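Local atomic coordinates of rifamycin polyketide synthase (Amycolatopsis mediterranei, PDB entry 4LN9), a protein that contributes to rifamycin assembly as a modular polyketide synthase, its terminal-module dehydratase domain, of double hotdog fold, probably removing water from the growing polyketide intermediate. Residues R58-L61 against R62-P65. Numbering follows the deposited sequence.
Sequences RLSL and RSHP
Ser60 and His64 meet in an alpha-turn in the loop that follows strand 52-59 of the double hotdog fold and leads on to strand 70-72. The turn is closed by backbone bonds: His64 N donates to Ser60 O at 2.8 Å, the i to i+4 bond that defines it, while Ser63 N adds a weak bond of 3.4 Å to the same Ser60 O. One carbonyl oxygen thus takes both amides. Pro65, having no N-H to give, meets Leu61 O through its CA instead, in a CA-H...O contact of 3.1 Å.

Among the side chains, the Ser60 and Ser63 hydroxyls each sit between their own backbone N and carbonyl carbon (chi1 61° and 53°), which turns the two OG atoms toward each other. Ser60 OG and Ser63 OG lie 2.4 Å apart and either could be the donor, but so short a separation is doubtful in its exact length. The His64 ring lies against Leu59, whose side chain crosses it at about a right angle, with CD2 over one face in a CH-pi contact, 3.9 Å from the ring centroid. His64 NE2 makes a weak hydrogen bond to Pro39 O; His64 ND1, buried by the contact, lies 3.0 Å from Ser63 OG.

One water bridges Arg58 and Ser63: it donates to Arg58 O, lies in the guanidinium plane to accept from Arg58 NH1, and sits 3.2 Å from Ser63 OG. Arg58 NH2 forms a salt bridge with Glu140 OE2.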
loop_
_atom_site.group_PDB
_atom_site.type_symbol
_atom_site.label_atom_id
_atom_site.label_comp_id
_atom_site.label_asym_id
_atom_site.label_seq_id
_atom_site.Cartn_x
_atom_site.Cartn_y
_atom_site.Cartn_z
ATOM N N ARG A 58 6.494 -4.952 9.127
ATOM C CA ARG A 58 6.294 -6.074 10.037
ATOM C C ARG A 58 7.311 -6.008 11.172
ATOM O O ARG A 58 8.515 -6.099 10.935
ATOM C CB ARG A 58 6.462 -7.394 9.278
ATOM C CG ARG A 58 6.330 -8.627 10.154
ATOM C CD ARG A 58 6.680 -9.886 9.380
ATOM N NE ARG A 58 6.445 -11.086 10.173
ATOM C CZ ARG A 58 7.362 -11.664 10.941
ATOM N NH1 ARG A 58 8.594 -11.173 10.991
ATOM N NH2 ARG A 58 7.052 -12.739 11.652
ATOM N N LEU A 59 6.831 -5.849 12.401
ATOM C CA LEU A 59 7.719 -5.795 13.562
ATOM C C LEU A 59 7.730 -7.126 14.305
ATOM O O LEU A 59 6.684 -7.744 14.500
ATOM C CB LEU A 59 7.292 -4.672 14.506
ATOM C CG LEU A 59 7.160 -3.288 13.869
ATOM C CD1 LEU A 59 6.744 -2.259 14.908
ATOM C CD2 LEU A 59 8.465 -2.884 13.197
ATOM N N SER A 60 8.915 -7.571 14.709
ATOM C CA SER A 60 9.033 -8.686 15.643
ATOM C C SER A 60 10.178 -8.427 16.611
ATOM O O SER A 60 11.028 -7.573 16.358
ATOM C CB SER A 60 9.274 -9.995 14.889
ATOM O OG SER A 60 10.477 -9.939 14.140
ATOM N N LEU A 61 10.212 -9.175 17.707
ATOM C CA LEU A 61 11.332 -9.089 18.632
ATOM C C LEU A 61 12.607 -9.700 18.057
ATOM O O LEU A 61 13.709 -9.264 18.391
ATOM C CB LEU A 61 10.981 -9.725 19.977
ATOM C CG LEU A 61 10.039 -8.885 20.844
ATOM C CD1 LEU A 61 10.008 -9.403 22.275
ATOM C CD2 LEU A 61 10.439 -7.417 20.809
ATOM N N ARG A 62 12.457 -10.558 17.050
ATOM C CA ARG A 62 13.623 -11.146 16.396
ATOM C C ARG A 62 14.201 -10.260 15.291
ATOM O O ARG A 62 15.392 -10.334 14.989
ATOM C CB ARG A 62 13.310 -12.550 15.865
ATOM C CG ARG A 62 13.307 -13.626 16.941
ATOM C CD ARG A 62 13.112 -15.012 16.347
ATOM N NE ARG A 62 14.106 -15.313 15.320
ATOM C CZ ARG A 62 15.313 -15.812 15.571
ATOM N NH1 ARG A 62 15.674 -16.084 16.818
ATOM N NH2 ARG A 62 16.157 -16.041 14.574
ATOM N N SER A 63 13.369 -9.400 14.715
ATOM C CA SER A 63 13.825 -8.511 13.651
ATOM C C SER A 63 14.152 -7.130 14.206
ATOM O O SER A 63 14.940 -6.384 13.626
ATOM C CB SER A 63 12.769 -8.404 12.549
ATOM O OG SER A 63 11.508 -8.045 13.085
ATOM N N HIS A 64 13.558 -6.811 15.352
ATOM C CA HIS A 64 13.777 -5.529 16.004
ATOM C C HIS A 64 14.010 -5.721 17.480
ATOM O O HIS A 64 13.162 -5.366 18.300
ATOM C CB HIS A 64 12.588 -4.601 15.756
ATOM C CG HIS A 64 12.307 -4.350 14.289
ATOM N ND1 HIS A 64 11.450 -5.106 13.575
ATOM C CD2 HIS A 64 12.865 -3.437 13.395
ATOM C CE1 HIS A 64 11.448 -4.692 12.293
ATOM N NE2 HIS A 64 12.311 -3.667 12.186
ATOM N N PRO A 65 15.136 -6.368 17.832
ATOM C CA PRO A 65 15.410 -6.842 19.190
ATOM C C PRO A 65 15.368 -5.705 20.209
ATOM O O PRO A 65 14.889 -5.892 21.328
ATOM C CB PRO A 65 16.835 -7.399 19.086
ATOM C CG PRO A 65 17.009 -7.736 17.644
ATOM C CD PRO A 65 16.238 -6.680 16.905
HETATM O O HOH W 1 10.124 -8.509 10.291
#